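Local coordinates for MAGE domain-containing protein (Xenopus laevis, PDB 7DG2) that probably acts as the Nse3 subunit of the Smc5/6 complex, pairing with Nse1 and helping to shape the Nse4 protein, at residues N10-V13 with G14-V17; F139-V142 with K143-V146; K185-E188 with F189-I193. One frame throughout, in Å; residues are numbered along the deposited sequence.

In the fold
The chain is built from two winged-helix units, as expected of a MAGE homology domain, and the three contacts sample both ends of it. Interaction 1 lies in the first unit, on helix 6-23, beside the Nse1 chain. Interactions 2 and 3 belong to the other half, where the loop and first turn of helix 142-152, and helix 183-193, pack on helix 94-111; the loop and helix 183-193 also meet the Nse4 chain. Their centres are about 24 Å apart, with nearest atoms about 12 Å apart. Interaction 1 is about 36 Å from interaction 2 and about 40 Å from interaction 3, centre to centre, and lies across the chain's centre from interaction 3. None touches another.

Interaction 1. Residues N10-V13 with G14-V17; sequences NLKV and GEVV
Lys12 and Glu15, three residues apart on one helix, cross obliquely and meet at a single carboxylate oxygen. The lysine chain bends twice, at chi2 (-55°) and chi3 (-69°), which turns its end forward, toward Glu15 and the C-terminal end of the helix. NZ forms a salt bridge to Glu15 OE1 at 3.2 Å, whose hydrogen bond is weak, while Lys12 CD passes 3.5 Å from the same oxygen. A water joins the pair: it accepts from Lys12 NZ and donates to Glu15 OE1 at 2.8 Å. The ammonium group also donates to the carbonyl of Val39, so a long, flexible lysine suits a place where one ammonium group serves a carboxylate, a water and a backbone carbonyl. Glu15 starts back over the preceding turn, its CG 3.3 Å from Leu11 O.

Helix 6-23 opens the first winged-helix unit of the MAGE domain, and its valines face the neighbouring helices. Val16 packs on Ile35 and Val39 of helix 32-40 and on Ala54 of helix 47-62; Val17 also touches Ala54, as well as Leu60 of the Nse1 chain. Both are compact, branched residues that fill a helix interface. Val16 CG2 lies back against Lys12 O at 3.3 Å, next to the 2.9 Å bond from Val16 N to that oxygen. Two residues earlier, Gly14 N donates to Asn10 O at 3.1 Å.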
# COMPACT_ATOMS: atom_id res chain seq x y z
N ASN B 10 -23.34 13.08 -8.56
CA ASN B 10 -22.84 11.74 -8.25
C ASN B 10 -21.42 11.55 -8.77
O ASN B 10 -20.56 10.99 -8.08
CB ASN B 10 -23.75 10.67 -8.87
CG ASN B 10 -25.02 10.48 -8.10
OD1 ASN B 10 -25.06 10.64 -6.89
ND2 ASN B 10 -26.09 10.13 -8.82
N LEU B 11 -21.17 11.99 -10.00
CA LEU B 11 -19.84 11.85 -10.58
C LEU B 11 -18.80 12.61 -9.76
O LEU B 11 -17.70 12.10 -9.54
CB LEU B 11 -19.85 12.35 -12.03
CG LEU B 11 -20.67 11.51 -13.02
CD1 LEU B 11 -20.65 12.15 -14.40
CD2 LEU B 11 -20.15 10.09 -13.10
N LYS B 12 -19.15 13.82 -9.30
CA LYS B 12 -18.21 14.59 -8.49
C LYS B 12 -17.91 13.88 -7.17
O LYS B 12 -16.79 13.94 -6.68
CB LYS B 12 -18.75 15.98 -8.17
CG LYS B 12 -19.10 16.81 -9.35
CD LYS B 12 -17.94 16.93 -10.28
CE LYS B 12 -16.85 17.75 -9.69
NZ LYS B 12 -15.86 18.02 -10.76
N VAL B 13 -18.93 13.27 -6.56
CA VAL B 13 -18.71 12.56 -5.31
C VAL B 13 -17.68 11.45 -5.50
O VAL B 13 -16.75 11.30 -4.70
CB VAL B 13 -20.03 11.99 -4.75
CG1 VAL B 13 -19.76 11.06 -3.58
CG2 VAL B 13 -20.93 13.16 -4.29
N GLY B 14 -17.84 10.66 -6.57
CA GLY B 14 -16.87 9.61 -6.85
C GLY B 14 -15.47 10.15 -7.06
O GLY B 14 -14.49 9.56 -6.60
N GLU B 15 -15.36 11.29 -7.75
CA GLU B 15 -14.05 11.89 -7.97
C GLU B 15 -13.42 12.33 -6.65
O GLU B 15 -12.20 12.21 -6.46
CB GLU B 15 -14.17 13.07 -8.94
CG GLU B 15 -14.56 12.60 -10.33
CD GLU B 15 -15.05 13.70 -11.26
OE1 GLU B 15 -15.15 14.87 -10.84
OE2 GLU B 15 -15.37 13.38 -12.43
N VAL B 16 -14.22 12.88 -5.74
CA VAL B 16 -13.67 13.29 -4.45
C VAL B 16 -13.16 12.08 -3.67
O VAL B 16 -12.12 12.14 -3.01
CB VAL B 16 -14.72 14.08 -3.65
CG1 VAL B 16 -14.23 14.28 -2.23
CG2 VAL B 16 -14.97 15.44 -4.33
N VAL B 17 -13.92 10.98 -3.70
CA VAL B 17 -13.46 9.76 -3.03
C VAL B 17 -12.13 9.31 -3.63
O VAL B 17 -11.19 8.99 -2.90
CB VAL B 17 -14.52 8.65 -3.12
CG1 VAL B 17 -13.98 7.32 -2.57
CG2 VAL B 17 -15.79 9.07 -2.38
O HOH W 1 -13.09 16.78 -10.90

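Interaction 2. Residues F139-V142 with K143-V146; sequences FGDV and KKLV
Asp141 reaches forward to Lys144 and caps the helix that starts just after it. A chi1 of -178° points CG away from the residue's own backbone N and swings the carboxylate over the first turn, where OD1 accepts from Lys144 N at 3.0 Å. The amide comes from above the carboxylate plane, 63° out of it. Asp141 thus serves as the N-cap: a short acidic side chain can reach forward to a first-turn amide that has no helical carbonyl before it to bind, and its negative charge probably gains from the positive end of the helix. The main chain carries on from there, Leu145 N donating to Asp141 O at 3.0 Å and Val146 N to Val142 O at 2.9 Å. Were Asp141 replaced by alanine, Lys144 N would probably lose its side-chain acceptor and the first turn would be more prone to fray.

Helix 142-152 is the third helix of the second winged-helix unit, ahead of the hairpin strands 156-160 and 169-173. Its inner side is tightly packed. Leu145 CD2 meets the Phe139 ring obliquely, 3.8 Å from CD1, and both side chains press on Leu101 of helix 94-111. The broad ring of Phe139 also meets Trp51 of the Nse4 chain edge to face. Val142 and Val146 lie side by side, pointing the same way, with CG1 of Val142 3.9 Å from CG2 of Val146 and Trp122 touching both.

The outer side is looser. Lys144 is exposed, and its ammonium NZ remains 4.9 Å from Asp141 OD2, too far for contact despite the opposite charges. A water spans the distance to the backbone instead, donating to Asp141 O and accepting only weakly from Lys144 NZ.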
# COMPACT_ATOMS: atom_id res chain seq x y z
N PHE B 139 15.88 1.67 7.60
CA PHE B 139 15.25 2.96 7.41
C PHE B 139 16.02 3.91 6.50
O PHE B 139 15.47 4.96 6.13
CB PHE B 139 15.03 3.64 8.77
CG PHE B 139 14.20 2.83 9.73
CD1 PHE B 139 12.89 2.51 9.43
CD2 PHE B 139 14.74 2.38 10.93
CE1 PHE B 139 12.12 1.76 10.31
CE2 PHE B 139 13.97 1.64 11.82
CZ PHE B 139 12.66 1.33 11.51
N GLY B 140 17.25 3.59 6.13
CA GLY B 140 18.01 4.49 5.29
C GLY B 140 18.43 5.76 6.00
O GLY B 140 19.15 5.71 6.99
N ASP B 141 17.98 6.91 5.49
CA ASP B 141 18.28 8.20 6.11
C ASP B 141 17.30 8.42 7.25
O ASP B 141 16.20 8.93 7.05
CB ASP B 141 18.20 9.30 5.05
CG ASP B 141 18.56 10.68 5.60
OD1 ASP B 141 18.64 10.86 6.84
OD2 ASP B 141 18.76 11.60 4.78
N VAL B 142 17.72 8.09 8.48
CA VAL B 142 16.81 8.15 9.62
C VAL B 142 16.61 9.58 10.10
O VAL B 142 15.55 9.92 10.64
CB VAL B 142 17.33 7.26 10.77
CG1 VAL B 142 16.28 7.17 11.87
CG2 VAL B 142 17.68 5.88 10.25
N LYS B 143 17.61 10.44 9.91
CA LYS B 143 17.44 11.86 10.19
C LYS B 143 16.29 12.44 9.37
O LYS B 143 15.45 13.18 9.88
CB LYS B 143 18.74 12.62 9.89
CG LYS B 143 18.61 14.13 10.00
CD LYS B 143 18.61 14.60 11.45
CE LYS B 143 18.84 16.10 11.52
NZ LYS B 143 18.92 16.60 12.91
N LYS B 144 16.25 12.10 8.08
CA LYS B 144 15.17 12.60 7.23
C LYS B 144 13.84 11.94 7.57
O LYS B 144 12.79 12.60 7.55
CB LYS B 144 15.51 12.37 5.76
CG LYS B 144 14.57 13.08 4.80
CD LYS B 144 15.19 13.26 3.43
CE LYS B 144 15.56 11.93 2.82
NZ LYS B 144 14.38 11.02 2.75
N LEU B 145 13.85 10.64 7.88
CA LEU B 145 12.61 9.96 8.25
C LEU B 145 11.98 10.60 9.48
O LEU B 145 10.78 10.87 9.50
CB LEU B 145 12.89 8.47 8.51
CG LEU B 145 11.70 7.65 9.03
CD1 LEU B 145 10.57 7.68 8.02
CD2 LEU B 145 12.13 6.22 9.33
N VAL B 146 12.79 10.87 10.51
CA VAL B 146 12.26 11.35 11.78
C VAL B 146 11.96 12.84 11.75
O VAL B 146 10.92 13.28 12.26
CB VAL B 146 13.23 10.98 12.92
CG1 VAL B 146 12.76 11.61 14.22
CG2 VAL B 146 13.32 9.45 13.07
O HOH W 2 14.40 8.39 4.87

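Interaction 3. Residues K185-E188 with F189-I193; sequences KVLE and FVSKI
The ring of Phe189 is met at its rim by the Val186 carbonyl oxygen, which approaches almost level with it, while Ile193 CG1 sits 3.7 Å over one face, displaced from the ring centre. The ring is carried off the helix toward Met103 of helix 94-111 and Tyr61 of the Nse4 chain, whose ring meets it edge to face, by a chi1 of 171°, which sets CG opposite the backbone N. A large aromatic suits this place, where helix 183-193 lies against the second winged-helix unit of the MAGE domain on one side and against Nse4 on another.

Val186 and Val190, one turn apart, face the same neighbour, with Val186 CG1 4.3 Å from Val190 CG2, and both pack on Ser107; Val190 also touches Phe7 of the Nse4 chain. Branched, apolar residues fit such a close helix-to-helix surface. The 2.9 Å bond from Val190 N to Val186 O runs nearly straight, with an N-H...O angle of 171°. Lys192 extends away to a salt bridge with Glu57 of the Nse4 chain, a reach that its long chain allows.

Ser191 is buried, touching Pro198 and Trp201, and a small hydroxyl residue fits there because its hydroxyl can donate a hydrogen bond to a carbonyl of its own helix. Leu187 O accepts from Ser191 N at 2.9 Å and from Ser191 OG at 2.7 Å, the two donors arriving from opposite faces of the carbonyl plane.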
# COMPACT_ATOMS: atom_id res chain seq x y z
N LYS B 185 -3.31 4.38 24.82
CA LYS B 185 -2.82 3.29 23.98
C LYS B 185 -1.29 3.22 24.00
O LYS B 185 -0.73 2.12 24.06
CB LYS B 185 -3.32 3.47 22.54
CG LYS B 185 -4.81 3.22 22.35
CD LYS B 185 -5.15 1.75 22.46
CE LYS B 185 -6.57 1.48 21.95
NZ LYS B 185 -7.04 0.10 22.25
N VAL B 186 -0.61 4.37 23.93
CA VAL B 186 0.85 4.34 23.96
C VAL B 186 1.35 3.85 25.33
O VAL B 186 2.31 3.08 25.42
CB VAL B 186 1.42 5.72 23.60
CG1 VAL B 186 2.93 5.75 23.83
CG2 VAL B 186 1.11 6.05 22.13
N LEU B 187 0.68 4.28 26.40
CA LEU B 187 1.02 3.78 27.73
C LEU B 187 0.84 2.27 27.81
O LEU B 187 1.63 1.57 28.46
CB LEU B 187 0.16 4.47 28.78
CG LEU B 187 0.40 4.00 30.22
CD1 LEU B 187 1.88 4.17 30.59
CD2 LEU B 187 -0.49 4.78 31.19
N GLU B 188 -0.20 1.75 27.16
CA GLU B 188 -0.42 0.31 27.14
C GLU B 188 0.69 -0.42 26.38
O GLU B 188 1.10 -1.51 26.78
CB GLU B 188 -1.79 -0.00 26.55
CG GLU B 188 -2.92 0.35 27.50
CD GLU B 188 -4.31 0.26 26.89
OE1 GLU B 188 -4.45 -0.10 25.70
OE2 GLU B 188 -5.27 0.55 27.63
N PHE B 189 1.18 0.18 25.30
CA PHE B 189 2.31 -0.39 24.57
C PHE B 189 3.56 -0.38 25.43
O PHE B 189 4.25 -1.40 25.55
CB PHE B 189 2.53 0.40 23.28
CG PHE B 189 3.80 0.05 22.57
CD1 PHE B 189 3.84 -1.00 21.67
CD2 PHE B 189 4.97 0.77 22.80
CE1 PHE B 189 5.01 -1.33 21.01
CE2 PHE B 189 6.14 0.44 22.16
CZ PHE B 189 6.16 -0.61 21.26
N VAL B 190 3.88 0.77 26.03
CA VAL B 190 5.07 0.87 26.87
C VAL B 190 5.01 -0.15 28.00
O VAL B 190 5.98 -0.88 28.27
CB VAL B 190 5.21 2.31 27.41
CG1 VAL B 190 6.34 2.40 28.42
CG2 VAL B 190 5.44 3.27 26.25
N SER B 191 3.84 -0.25 28.65
CA SER B 191 3.66 -1.21 29.74
C SER B 191 3.87 -2.64 29.26
O SER B 191 4.52 -3.43 29.94
CB SER B 191 2.26 -1.06 30.34
OG SER B 191 2.08 0.26 30.82
N LYS B 192 3.31 -2.98 28.10
CA LYS B 192 3.47 -4.33 27.56
C LYS B 192 4.94 -4.66 27.30
O LYS B 192 5.42 -5.75 27.65
CB LYS B 192 2.65 -4.49 26.28
CG LYS B 192 2.67 -5.91 25.71
CD LYS B 192 1.64 -6.06 24.61
CE LYS B 192 1.58 -7.49 24.10
NZ LYS B 192 0.49 -7.65 23.10
N ILE B 193 5.67 -3.74 26.66
CA ILE B 193 7.08 -3.97 26.37
C ILE B 193 7.86 -4.24 27.66
O ILE B 193 8.74 -5.10 27.70
CB ILE B 193 7.66 -2.77 25.60
CG1 ILE B 193 7.05 -2.71 24.20
CG2 ILE B 193 9.17 -2.83 25.54
CD1 ILE B 193 7.37 -3.93 23.35